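Local atomic coordinates of period circadian protein homolog 2 (Mus musculus, PDB entry 3GDI), a protein that acts in the mammalian circadian clock, where it probably regulates transcription and associates with partner proteins through its tandem PAS domains. Residues A59-V62 with E63-P67; Y76-P79 with Y80-P83; I160-E163 with K164-F167; A214-K217 with K218-Q221; H290-V293 with Q294-T297. One frame throughout, in Å; residues are numbered along the deposited sequence.

Contact 1 of 5, residues A59-V62 with E63-P67; sequences AKFV and EFLAP
Lys-60 and Glu-63 grip each other twice across a tight 3-10 turn, and the polar bonds set the pattern for the rest. Glu-63 N donates to Lys-60 O at 3.1 Å, while the carboxylate of Glu-63 folds back so that OE2 accepts from Lys-60 N at 3.3 Å. That second bond meets OE2 on its anti side, 22° out of the carboxylate plane. It depends on CG of Glu-63 standing beside the backbone N (chi1 -42°) with the chain extended beyond it. The next two turns of hydrogen bonding, Phe-64 N to Phe-61 O at 3.1 Å and Leu-65 N to Val-62 O at 3.0 Å, repeat the i to i+3 pattern. A water donates to both Val-62 O and Leu-65 O, so the former carbonyl receives two hydrogens.

The Phe-64 ring sets its edge against a carbonyl, with Phe-64 CD1 3.5 Å from Phe-61 O.

Among the apolar contacts, Glu-63 CG rests on Lys-60 CB at 3.6 Å. Leu-65 divides its methyls: CD1 meets Phe-61 CE2 at 3.7 Å, the two side chains crossing at about a right angle, and CD2 lies near Val-62 CG1. Strand 104-108 and helix 70-76 enclose Leu-65 further, through Cys-106, Val-108 and Phe-73.

Chemically, the segment therefore combines the polar Lys-60/Glu-63 pairing with an apolar cluster of Phe-61, Val-62 and Leu-65. Lys-60 NZ and Glu-63 OE1 are not in contact, and their opposite charges would add at most a modest attraction to the backbone bonds that define the turn.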
loop_
_atom_site.group_PDB
_atom_site.type_symbol
_atom_site.label_atom_id
_atom_site.label_comp_id
_atom_site.label_asym_id
_atom_site.label_seq_id
_atom_site.Cartn_x
_atom_site.Cartn_y
_atom_site.Cartn_z
ATOM N N ALA A 59 -30.348 2.513 0.533
ATOM C CA ALA A 59 -29.653 3.408 1.464
ATOM C C ALA A 59 -28.210 3.544 0.987
ATOM O O ALA A 59 -27.925 3.387 -0.200
ATOM C CB ALA A 59 -29.674 2.823 2.861
ATOM N N LYS A 60 -27.296 3.846 1.899
ATOM C CA LYS A 60 -25.897 3.944 1.506
ATOM C C LYS A 60 -25.353 2.512 1.434
ATOM O O LYS A 60 -25.515 1.732 2.369
ATOM C CB LYS A 60 -25.097 4.771 2.517
ATOM C CG LYS A 60 -25.575 6.214 2.659
ATOM C CD LYS A 60 -24.546 7.094 3.368
ATOM C CE LYS A 60 -24.110 6.515 4.708
ATOM N NZ LYS A 60 -23.009 7.317 5.327
ATOM N N PHE A 61 -24.728 2.158 0.317
ATOM C CA PHE A 61 -24.191 0.809 0.163
ATOM C C PHE A 61 -23.173 0.454 1.241
ATOM O O PHE A 61 -23.122 -0.687 1.688
ATOM C CB PHE A 61 -23.539 0.635 -1.204
ATOM C CG PHE A 61 -23.041 -0.762 -1.463
ATOM C CD1 PHE A 61 -23.932 -1.823 -1.576
ATOM C CD2 PHE A 61 -21.680 -1.018 -1.606
ATOM C CE1 PHE A 61 -23.475 -3.124 -1.834
ATOM C CE2 PHE A 61 -21.216 -2.302 -1.861
ATOM C CZ PHE A 61 -22.114 -3.361 -1.978
ATOM N N VAL A 62 -22.361 1.415 1.663
ATOM C CA VAL A 62 -21.359 1.106 2.676
ATOM C C VAL A 62 -21.951 0.574 3.974
ATOM O O VAL A 62 -21.290 -0.166 4.698
ATOM C CB VAL A 62 -20.439 2.327 2.994
ATOM C CG1 VAL A 62 -19.513 2.585 1.828
ATOM C CG2 VAL A 62 -21.265 3.561 3.298
ATOM N N GLU A 63 -23.198 0.922 4.265
ATOM C CA GLU A 63 -23.820 0.462 5.502
ATOM C C GLU A 63 -23.999 -1.057 5.581
ATOM O O GLU A 63 -24.203 -1.595 6.668
ATOM C CB GLU A 63 -25.158 1.172 5.713
ATOM C CG GLU A 63 -25.076 2.648 5.380
ATOM C CD GLU A 63 -26.237 3.456 5.913
ATOM O OE1 GLU A 63 -26.159 3.889 7.084
ATOM O OE2 GLU A 63 -27.222 3.655 5.161
ATOM N N PHE A 64 -23.915 -1.744 4.440
ATOM C CA PHE A 64 -24.050 -3.207 4.402
ATOM C C PHE A 64 -22.703 -3.927 4.307
ATOM O O PHE A 64 -22.658 -5.123 4.030
ATOM C CB PHE A 64 -24.913 -3.647 3.220
ATOM C CG PHE A 64 -26.229 -2.954 3.147
ATOM C CD1 PHE A 64 -26.401 -1.857 2.311
ATOM C CD2 PHE A 64 -27.283 -3.353 3.964
ATOM C CE1 PHE A 64 -27.602 -1.162 2.294
ATOM C CE2 PHE A 64 -28.486 -2.664 3.955
ATOM C CZ PHE A 64 -28.645 -1.566 3.119
ATOM N N LEU A 65 -21.617 -3.193 4.529
ATOM C CA LEU A 65 -20.260 -3.733 4.475
ATOM C C LEU A 65 -19.694 -3.918 5.880
ATOM O O LEU A 65 -20.139 -3.275 6.831
ATOM C CB LEU A 65 -19.337 -2.767 3.725
ATOM C CG LEU A 65 -19.138 -2.770 2.211
ATOM C CD1 LEU A 65 -20.268 -3.491 1.518
ATOM C CD2 LEU A 65 -19.009 -1.326 1.743
ATOM N N ALA A 66 -18.714 -4.800 6.013
ATOM C CA ALA A 66 -18.079 -4.985 7.302
ATOM C C ALA A 66 -17.520 -3.591 7.595
ATOM O O ALA A 66 -17.018 -2.915 6.692
ATOM C CB ALA A 66 -16.956 -5.997 7.188
ATOM N N PRO A 67 -17.616 -3.130 8.849
ATOM C CA PRO A 67 -17.102 -1.796 9.185
ATOM C C PRO A 67 -15.637 -1.556 8.810
ATOM O O PRO A 67 -15.252 -0.429 8.505
ATOM C CB PRO A 67 -17.354 -1.700 10.690
ATOM C CG PRO A 67 -18.620 -2.514 10.857
ATOM C CD PRO A 67 -18.307 -3.731 10.005
HETATM O O HOH W 1 -20.866 -0.808 7.467
#

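Contact 2 of 5, residues Y76-P79 with Y80-P83; sequences YTTP and YKLP
Thr-78 and Lys-81 close a type I beta turn, with Lys-81 N donating to Thr-78 O at 2.9 Å, although the position of that nitrogen is less certain than most. Three side chains then furnish the turn. Tyr-80 lies beside Thr-78, pointing the same way, and receives the methyl CG2 over one ring face as a CH-pi contact. The methyl sits 3.9 Å from the centroid of the Tyr-80 ring, 22° off its normal and shifted toward the rim. This overlap follows from the tyrosine's first torsion, which places CG between the backbone N and the carbonyl carbon (chi1 71°). Lys-81 runs fully extended past the threonine, its CD 3.9 Å from Thr-78 CB. The ammonium goes on to Ser-75 O, while Thr-78 OG1 binds His-74 O and Ser-75 O, so both polar ends return to helix 70-76.

Leu-82 fills the inner side of the bend. Its CD1 approaches Thr-78 O closely at 3.0 Å, and CD2 lies 3.3 Å from both Tyr-76 O and Thr-77 CA; the same side chain touches Pro-127 of strand 121-131. With an alanine here, both methyl branches would be missing, and the turn would probably lose the apolar filling that joins its backbone to that strand.

At its outer side Tyr-80 OH bonds Glu-197 O of the second subunit, and the ring packs on Pro-199 there. The whole is thus a type I turn carrying the chain away from helix 70-76 of the PAS-A domain, with its projecting tyrosine placed in the dimer interface.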
loop_
_atom_site.group_PDB
_atom_site.type_symbol
_atom_site.label_atom_id
_atom_site.label_comp_id
_atom_site.label_asym_id
_atom_site.label_seq_id
_atom_site.Cartn_x
_atom_site.Cartn_y
_atom_site.Cartn_z
ATOM N N TYR A 76 -10.925 2.175 -3.240
ATOM C CA TYR A 76 -10.976 1.594 -4.574
ATOM C C TYR A 76 -12.093 2.145 -5.453
ATOM O O TYR A 76 -12.201 1.780 -6.619
ATOM C CB TYR A 76 -11.117 0.071 -4.477
ATOM C CG TYR A 76 -9.834 -0.663 -4.121
ATOM C CD1 TYR A 76 -8.842 -0.895 -5.085
ATOM C CD2 TYR A 76 -9.614 -1.137 -2.826
ATOM C CE1 TYR A 76 -7.665 -1.586 -4.770
ATOM C CE2 TYR A 76 -8.437 -1.830 -2.499
ATOM C CZ TYR A 76 -7.468 -2.049 -3.479
ATOM O OH TYR A 76 -6.310 -2.720 -3.158
ATOM N N THR A 77 -12.926 3.018 -4.901
ATOM C CA THR A 77 -14.023 3.592 -5.670
ATOM C C THR A 77 -13.778 5.079 -5.849
ATOM O O THR A 77 -14.635 5.810 -6.340
ATOM C CB THR A 77 -15.391 3.373 -4.968
ATOM O OG1 THR A 77 -15.346 3.912 -3.642
ATOM C CG2 THR A 77 -15.722 1.892 -4.894
ATOM N N THR A 78 -12.590 5.514 -5.439
ATOM C CA THR A 78 -12.180 6.908 -5.557
ATOM C C THR A 78 -12.208 7.292 -7.034
ATOM O O THR A 78 -11.664 6.577 -7.874
ATOM C CB THR A 78 -10.746 7.108 -5.023
ATOM O OG1 THR A 78 -10.667 6.639 -3.669
ATOM C CG2 THR A 78 -10.359 8.571 -5.070
ATOM N N PRO A 79 -12.847 8.425 -7.368
ATOM C CA PRO A 79 -12.974 8.940 -8.736
ATOM C C PRO A 79 -11.727 8.895 -9.622
ATOM O O PRO A 79 -11.758 8.276 -10.683
ATOM C CB PRO A 79 -13.478 10.356 -8.515
ATOM C CG PRO A 79 -14.392 10.169 -7.354
ATOM C CD PRO A 79 -13.567 9.298 -6.423
ATOM N N TYR A 80 -10.635 9.536 -9.206
ATOM C CA TYR A 80 -9.432 9.531 -10.038
ATOM C C TYR A 80 -8.897 8.125 -10.314
ATOM O O TYR A 80 -7.828 7.960 -10.897
ATOM C CB TYR A 80 -8.328 10.414 -9.434
ATOM C CG TYR A 80 -7.677 9.891 -8.173
ATOM C CD1 TYR A 80 -7.757 10.607 -6.979
ATOM C CD2 TYR A 80 -6.945 8.704 -8.180
ATOM C CE1 TYR A 80 -7.122 10.155 -5.824
ATOM C CE2 TYR A 80 -6.310 8.243 -7.033
ATOM C CZ TYR A 80 -6.401 8.971 -5.860
ATOM O OH TYR A 80 -5.778 8.510 -4.723
ATOM N N LYS A 81 -9.644 7.118 -9.882
ATOM C CA LYS A 81 -9.279 5.728 -10.122
ATOM C C LYS A 81 -10.417 5.159 -10.950
ATOM O O LYS A 81 -11.206 5.909 -11.527
ATOM C CB LYS A 81 -9.173 4.948 -8.812
ATOM C CG LYS A 81 -8.147 5.489 -7.842
ATOM C CD LYS A 81 -8.122 4.679 -6.560
ATOM C CE LYS A 81 -7.121 5.258 -5.573
ATOM N NZ LYS A 81 -7.125 4.551 -4.263
ATOM N N LEU A 82 -10.511 3.839 -11.007
ATOM C CA LEU A 82 -11.580 3.190 -11.760
ATOM C C LEU A 82 -11.522 3.518 -13.248
ATOM O O LEU A 82 -11.012 4.564 -13.653
ATOM C CB LEU A 82 -12.952 3.629 -11.237
ATOM C CG LEU A 82 -13.080 4.142 -9.806
ATOM C CD1 LEU A 82 -13.696 5.535 -9.838
ATOM C CD2 LEU A 82 -13.931 3.187 -8.984
ATOM N N PRO A 83 -12.042 2.608 -14.084
ATOM C CA PRO A 83 -12.057 2.812 -15.531
ATOM C C PRO A 83 -13.489 3.021 -16.032
ATOM O O PRO A 83 -14.406 2.291 -15.642
ATOM C CB PRO A 83 -11.459 1.519 -16.048
ATOM C CG PRO A 83 -12.122 0.511 -15.153
ATOM C CD PRO A 83 -12.119 1.168 -13.770
#

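Contact 3 of 5, residues I160-E163 with K164-F167; sequences IPPE and KRIF
The guanidinium of Arg-165 has Pro-162 over one face, the proline CG standing 4.4 Å from Arg-165 CZ, while the carbonyl oxygen of Ile-160 lies obliquely to the group. No hydrogen bond joins that oxygen to the arginine across the contact; NE is buried here and finds no partner anywhere in the model. The group arrives there through a chain bent at chi2 and chi3. The first torsion sets CG beside the backbone N (chi1 -46°), and the methylenes then pass along the preceding proline backbone. CG lies 3.1 Å from Pro-161 O and also touches Pro-162 CA. CD comes to 3.2 Å from Ile-160 O, and the isoleucine methyl CG2 meets Arg-165 CG at 3.9 Å, the two side chains crossing at a slant. The aliphatic shaft of the arginine is therefore what the Ile-Pro-Pro sequence really holds.

Backbone bonds fix the bend beneath it. Lys-164 N donates to Pro-161 O at 2.8 Å, with an angle of 157° at the hydrogen, and so closes the 3-10 turn begun by the two prolines. A weak bond from Arg-165 N to Pro-162 O follows at 3.4 Å. Arg-165 is itself the centre of an inverse gamma turn, marked by another weak bond from Ile-166 N to Lys-164 O. At Ile-166 the backbone straightens into strand 166-171.

In the surrounding fold, the bend delivers the chain to that strand. Backbone bonds of Arg-165 with Val-268, just ahead of the strand, and of Phe-167 with His-266, within it, join the chain to strand 259-268, while Leu-187 of helix 184-188 packs against both Arg-165 and Phe-167.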
loop_
_atom_site.group_PDB
_atom_site.type_symbol
_atom_site.label_atom_id
_atom_site.label_comp_id
_atom_site.label_asym_id
_atom_site.label_seq_id
_atom_site.Cartn_x
_atom_site.Cartn_y
_atom_site.Cartn_z
ATOM N N ILE A 160 -10.836 -26.129 -5.920
ATOM C CA ILE A 160 -9.752 -25.692 -6.791
ATOM C C ILE A 160 -8.746 -26.837 -6.948
ATOM O O ILE A 160 -8.230 -27.367 -5.962
ATOM C CB ILE A 160 -9.016 -24.457 -6.199
ATOM C CG1 ILE A 160 -9.993 -23.293 -6.040
ATOM C CG2 ILE A 160 -7.855 -24.049 -7.098
ATOM C CD1 ILE A 160 -9.352 -22.013 -5.554
ATOM N N PRO A 161 -8.461 -27.241 -8.191
ATOM C CA PRO A 161 -7.500 -28.332 -8.385
ATOM C C PRO A 161 -6.189 -28.048 -7.633
ATOM O O PRO A 161 -5.630 -26.957 -7.730
ATOM C CB PRO A 161 -7.314 -28.356 -9.905
ATOM C CG PRO A 161 -8.644 -27.894 -10.408
ATOM C CD PRO A 161 -8.974 -26.748 -9.483
ATOM N N PRO A 162 -5.685 -29.031 -6.878
ATOM C CA PRO A 162 -4.444 -28.859 -6.119
ATOM C C PRO A 162 -3.250 -28.298 -6.898
ATOM O O PRO A 162 -2.415 -27.596 -6.331
ATOM C CB PRO A 162 -4.179 -30.264 -5.582
ATOM C CG PRO A 162 -5.560 -30.785 -5.355
ATOM C CD PRO A 162 -6.262 -30.363 -6.632
ATOM N N GLU A 163 -3.165 -28.605 -8.188
ATOM C CA GLU A 163 -2.049 -28.131 -9.003
ATOM C C GLU A 163 -2.197 -26.654 -9.342
ATOM O O GLU A 163 -1.299 -26.050 -9.932
ATOM C CB GLU A 163 -1.948 -28.931 -10.309
ATOM C CG GLU A 163 -2.236 -30.412 -10.169
ATOM C CD GLU A 163 -3.716 -30.694 -9.969
ATOM O OE1 GLU A 163 -4.510 -30.343 -10.868
ATOM O OE2 GLU A 163 -4.082 -31.259 -8.914
ATOM N N LYS A 164 -3.335 -26.079 -8.975
ATOM C CA LYS A 164 -3.585 -24.679 -9.261
ATOM C C LYS A 164 -3.894 -23.852 -8.018
ATOM O O LYS A 164 -4.366 -22.727 -8.121
ATOM C CB LYS A 164 -4.723 -24.559 -10.268
ATOM C CG LYS A 164 -4.462 -25.314 -11.570
ATOM C CD LYS A 164 -5.536 -25.003 -12.614
ATOM C CE LYS A 164 -5.301 -25.751 -13.920
ATOM N NZ LYS A 164 -6.245 -25.292 -14.987
ATOM N N ARG A 165 -3.630 -24.417 -6.845
ATOM C CA ARG A 165 -3.861 -23.711 -5.590
ATOM C C ARG A 165 -2.584 -22.942 -5.342
ATOM O O ARG A 165 -1.796 -23.277 -4.471
ATOM C CB ARG A 165 -4.130 -24.712 -4.461
ATOM C CG ARG A 165 -5.122 -25.765 -4.894
ATOM C CD ARG A 165 -6.112 -26.153 -3.831
ATOM N NE ARG A 165 -5.535 -27.035 -2.827
ATOM C CZ ARG A 165 -6.242 -27.913 -2.121
ATOM N NH1 ARG A 165 -7.551 -28.035 -2.315
ATOM N NH2 ARG A 165 -5.640 -28.659 -1.206
ATOM N N ILE A 166 -2.393 -21.910 -6.150
ATOM C CA ILE A 166 -1.211 -21.068 -6.105
ATOM C C ILE A 166 -1.548 -19.609 -5.847
ATOM O O ILE A 166 -2.410 -19.027 -6.504
ATOM C CB ILE A 166 -0.452 -21.148 -7.461
ATOM C CG1 ILE A 166 -0.064 -22.598 -7.741
ATOM C CG2 ILE A 166 0.783 -20.225 -7.460
ATOM C CD1 ILE A 166 0.612 -22.789 -9.081
ATOM N N PHE A 167 -0.863 -19.019 -4.883
ATOM C CA PHE A 167 -1.056 -17.603 -4.593
ATOM C C PHE A 167 0.307 -16.990 -4.253
ATOM O O PHE A 167 1.248 -17.706 -3.905
ATOM C CB PHE A 167 -2.046 -17.400 -3.441
ATOM C CG PHE A 167 -1.521 -17.814 -2.116
ATOM C CD1 PHE A 167 -1.558 -19.146 -1.727
ATOM C CD2 PHE A 167 -1.009 -16.871 -1.241
ATOM C CE1 PHE A 167 -1.094 -19.541 -0.472
ATOM C CE2 PHE A 167 -0.538 -17.241 0.015
ATOM C CZ PHE A 167 -0.579 -18.582 0.406
#

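Contact 4 of 5, residues A214-K217 with K218-Q221; sequences AIHK and KILQ
Ile-215 and Ile-219, one alpha-helical turn apart, form the inward ridge of helix 209-221, a helix that packs against the antiparallel sheet of this PAS fold. Their side chains meet at a slant, with Ile-215 CG2 3.9 Å from Ile-219 CD1. The same terminal methyl of Ile-219 also lies over one face of the His-216 ring, 4.5 Å from CD2, and so touches both an aliphatic and an aromatic neighbour. It reaches that place because CG1 stands beside the backbone N (chi1 -70°) and the chain then runs straight out to CD1. The route takes CG1 within 3.1 Å of Ile-215 O.

His-216 turns its polar atoms elsewhere: ND1 bonds Met-212 O within the helix, and NE2 pairs with NE2 of His-171. These two bonds fix the rotation of the ring that receives the methyl. Trp-248 of strand 241-252 packs on both isoleucines, and Ile-262 on His-216 and Ile-219. Lys-217 and Lys-218, by contrast, send their chains out from the solvent-facing flank, although the Lys-218 methylene CG still rests 3.3 Å from Ala-214 O.

Beneath the side chains run regular i to i+4 bonds, including Lys-218 N to Ala-214 O at 3.1 Å and Ile-219 N to Ile-215 O at 2.9 Å. The carbonyl of the histidine joins the same pattern, His-216 O accepting from Leu-220 N at 3.1 Å.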
loop_
_atom_site.group_PDB
_atom_site.type_symbol
_atom_site.label_atom_id
_atom_site.label_comp_id
_atom_site.label_asym_id
_atom_site.label_seq_id
_atom_site.Cartn_x
_atom_site.Cartn_y
_atom_site.Cartn_z
ATOM N N ALA A 214 16.667 -18.147 8.049
ATOM C CA ALA A 214 17.523 -18.819 7.081
ATOM C C ALA A 214 17.020 -18.579 5.672
ATOM O O ALA A 214 17.792 -18.510 4.720
ATOM C CB ALA A 214 17.567 -20.314 7.367
ATOM N N ILE A 215 15.713 -18.450 5.532
ATOM C CA ILE A 215 15.157 -18.224 4.220
ATOM C C ILE A 215 15.605 -16.874 3.693
ATOM O O ILE A 215 15.990 -16.757 2.537
ATOM C CB ILE A 215 13.627 -18.315 4.261
ATOM C CG1 ILE A 215 13.230 -19.773 4.482
ATOM C CG2 ILE A 215 13.029 -17.792 2.975
ATOM C CD1 ILE A 215 11.812 -19.962 5.005
ATOM N N HIS A 216 15.579 -15.846 4.531
ATOM C CA HIS A 216 16.002 -14.547 4.035
ATOM C C HIS A 216 17.492 -14.504 3.720
ATOM O O HIS A 216 17.901 -13.861 2.754
ATOM C CB HIS A 216 15.587 -13.438 5.002
ATOM C CG HIS A 216 14.110 -13.203 5.022
ATOM N ND1 HIS A 216 13.224 -14.094 5.586
ATOM C CD2 HIS A 216 13.356 -12.233 4.457
ATOM C CE1 HIS A 216 11.988 -13.687 5.363
ATOM N NE2 HIS A 216 12.039 -12.560 4.676
ATOM N N LYS A 217 18.296 -15.211 4.508
ATOM C CA LYS A 217 19.735 -15.263 4.261
ATOM C C LYS A 217 19.990 -15.833 2.869
ATOM O O LYS A 217 20.837 -15.332 2.131
ATOM C CB LYS A 217 20.436 -16.128 5.307
ATOM C CG LYS A 217 20.356 -15.553 6.699
ATOM C CD LYS A 217 21.425 -16.122 7.614
ATOM C CE LYS A 217 21.508 -15.307 8.905
ATOM N NZ LYS A 217 22.536 -15.837 9.840
ATOM N N LYS A 218 19.252 -16.877 2.506
ATOM C CA LYS A 218 19.429 -17.460 1.188
ATOM C C LYS A 218 18.884 -16.518 0.120
ATOM O O LYS A 218 19.427 -16.445 -0.980
ATOM C CB LYS A 218 18.720 -18.812 1.079
ATOM C CG LYS A 218 19.238 -19.867 2.042
ATOM C CD LYS A 218 18.613 -21.240 1.758
ATOM C CE LYS A 218 18.996 -22.287 2.818
ATOM N NZ LYS A 218 20.468 -22.512 2.918
ATOM N N ILE A 219 17.816 -15.795 0.443
ATOM C CA ILE A 219 17.217 -14.885 -0.527
ATOM C C ILE A 219 18.162 -13.791 -1.000
ATOM O O ILE A 219 18.290 -13.567 -2.198
ATOM C CB ILE A 219 15.943 -14.209 0.024
ATOM C CG1 ILE A 219 14.818 -15.238 0.150
ATOM C CG2 ILE A 219 15.518 -13.077 -0.893
ATOM C CD1 ILE A 219 13.534 -14.660 0.707
ATOM N N LEU A 220 18.823 -13.098 -0.083
ATOM C CA LEU A 220 19.708 -12.046 -0.541
ATOM C C LEU A 220 20.979 -12.674 -1.091
ATOM O O LEU A 220 21.668 -12.084 -1.924
ATOM C CB LEU A 220 20.012 -11.037 0.579
ATOM C CG LEU A 220 21.106 -11.300 1.610
ATOM C CD1 LEU A 220 21.285 -10.047 2.464
ATOM C CD2 LEU A 220 20.744 -12.501 2.458
ATOM N N GLN A 221 21.270 -13.887 -0.641
ATOM C CA GLN A 221 22.439 -14.609 -1.118
ATOM C C GLN A 221 22.179 -15.030 -2.566
ATOM O O GLN A 221 23.071 -14.990 -3.408
ATOM C CB GLN A 221 22.679 -15.840 -0.241
ATOM C CG GLN A 221 23.775 -16.776 -0.726
ATOM C CD GLN A 221 23.752 -18.133 -0.019
ATOM O OE1 GLN A 221 24.505 -19.046 -0.375
ATOM N NE2 GLN A 221 22.884 -18.270 0.983
#

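Contact 5 of 5, residues H290-V293 with Q294-T297; sequences HPSV and QELT
Val-293 O accepts two hydrogens from Thr-297, one from the backbone N and one from OG1, each at 2.8 Å. The donors approach from opposite faces of the carbonyl plane, the hydroxyl well above it and the amide tilted 21° away. The threonine hydroxyl can turn back in this way because OG1 stands beside its own backbone N (chi1 -73°). Leu-296 N to Ser-292 O, at 2.9 Å, belongs to the same i to i+4 pattern. At the start, Gln-294 N donates to His-290 O at 3.1 Å and almost straight (173°), His-290 being the N-cap residue.

Outward from these bonds the packing is light. Gln-294 CG rests 3.2 Å from His-290 O, and Val-293 CG1 lies 3.8 Å from Thr-297 OG1. Were a valine to take the place of Thr-297, the carbonyl of Val-293 would probably lose its second donor and keep the backbone bond alone. Leu-201 of helix 200-203 touches Val-293, Leu-296 and Thr-297, Leu-213 of helix 209-221 meets Leu-296, and His-290 packs on Tyr-80 of the second subunit.

Together these features make up the first turns of an alpha helix, begun at an N-cap and laid against helices 200-203 and 209-221 of the PAS fold.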
loop_
_atom_site.group_PDB
_atom_site.type_symbol
_atom_site.label_atom_id
_atom_site.label_comp_id
_atom_site.label_asym_id
_atom_site.label_seq_id
_atom_site.Cartn_x
_atom_site.Cartn_y
_atom_site.Cartn_z
ATOM N N HIS A 290 3.579 -10.820 20.792
ATOM C CA HIS A 290 4.494 -11.353 19.792
ATOM C C HIS A 290 5.928 -11.213 20.312
ATOM O O HIS A 290 6.789 -10.633 19.647
ATOM C CB HIS A 290 4.344 -10.561 18.491
ATOM C CG HIS A 290 2.921 -10.299 18.098
ATOM N ND1 HIS A 290 2.571 -9.335 17.177
ATOM C CD2 HIS A 290 1.763 -10.883 18.490
ATOM C CE1 HIS A 290 1.259 -9.335 17.019
ATOM N NE2 HIS A 290 0.745 -10.265 17.804
ATOM N N PRO A 291 6.200 -11.748 21.510
ATOM C CA PRO A 291 7.529 -11.680 22.125
ATOM C C PRO A 291 8.667 -11.957 21.148
ATOM O O PRO A 291 9.482 -11.086 20.845
ATOM C CB PRO A 291 7.455 -12.744 23.214
ATOM C CG PRO A 291 6.010 -12.707 23.613
ATOM C CD PRO A 291 5.308 -12.630 22.284
ATOM N N SER A 292 8.700 -13.190 20.665
ATOM C CA SER A 292 9.726 -13.640 19.741
ATOM C C SER A 292 9.585 -13.082 18.329
ATOM O O SER A 292 10.584 -12.909 17.631
ATOM C CB SER A 292 9.722 -15.165 19.695
ATOM O OG SER A 292 9.811 -15.692 21.004
ATOM N N VAL A 293 8.357 -12.806 17.901
ATOM C CA VAL A 293 8.144 -12.274 16.560
ATOM C C VAL A 293 8.854 -10.943 16.371
ATOM O O VAL A 293 9.525 -10.737 15.366
ATOM C CB VAL A 293 6.649 -12.100 16.246
ATOM C CG1 VAL A 293 6.465 -11.345 14.940
ATOM C CG2 VAL A 293 5.997 -13.459 16.139
ATOM N N GLN A 294 8.711 -10.040 17.334
ATOM C CA GLN A 294 9.364 -8.739 17.245
ATOM C C GLN A 294 10.866 -8.946 17.079
ATOM O O GLN A 294 11.493 -8.378 16.189
ATOM C CB GLN A 294 9.105 -7.926 18.514
ATOM C CG GLN A 294 7.635 -7.694 18.828
ATOM C CD GLN A 294 7.433 -7.000 20.166
ATOM O OE1 GLN A 294 6.303 -6.744 20.586
ATOM N NE2 GLN A 294 8.535 -6.690 20.843
ATOM N N GLU A 295 11.426 -9.774 17.950
ATOM C CA GLU A 295 12.848 -10.088 17.944
ATOM C C GLU A 295 13.341 -10.606 16.598
ATOM O O GLU A 295 14.315 -10.096 16.038
ATOM C CB GLU A 295 13.149 -11.145 19.014
ATOM C CG GLU A 295 14.576 -11.692 18.972
ATOM C CD GLU A 295 14.710 -13.061 19.635
ATOM O OE1 GLU A 295 15.841 -13.603 19.660
ATOM O OE2 GLU A 295 13.688 -13.596 20.123
ATOM N N LEU A 296 12.671 -11.638 16.095
ATOM C CA LEU A 296 13.038 -12.262 14.830
ATOM C C LEU A 296 12.840 -11.302 13.655
ATOM O O LEU A 296 13.594 -11.324 12.683
ATOM C CB LEU A 296 12.201 -13.528 14.627
ATOM C CG LEU A 296 12.914 -14.772 14.096
ATOM C CD1 LEU A 296 13.602 -14.458 12.780
ATOM C CD2 LEU A 296 13.932 -15.247 15.115
ATOM N N THR A 297 11.821 -10.456 13.762
ATOM C CA THR A 297 11.512 -9.491 12.728
ATOM C C THR A 297 12.645 -8.484 12.562
ATOM O O THR A 297 13.220 -8.369 11.485
ATOM C CB THR A 297 10.185 -8.756 13.049
ATOM O OG1 THR A 297 9.084 -9.648 12.837
ATOM C CG2 THR A 297 10.012 -7.530 12.176
#

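In the fold
Taken from the N terminus, the five contacts come in series; each joins adjoining segments and closes only a short turn, so none nests in or crosses another. Contact 1 precedes helix 70-76 in the first PAS unit and contact 2 opens where that helix gives way to a loop, their centres about 18 Å apart. Contact 3 then turns the chain into strand 166-171, the opening strand of the second five-stranded sheet. Contact 4 lies on helix 209-221 against that sheet, and contact 5 starts helix 291-303, about 18 Å from contact 4 between centres. Both five-stranded sheets have the strand order 2-1-5-4-3, while contacts 2 and 5 also reach the second subunit.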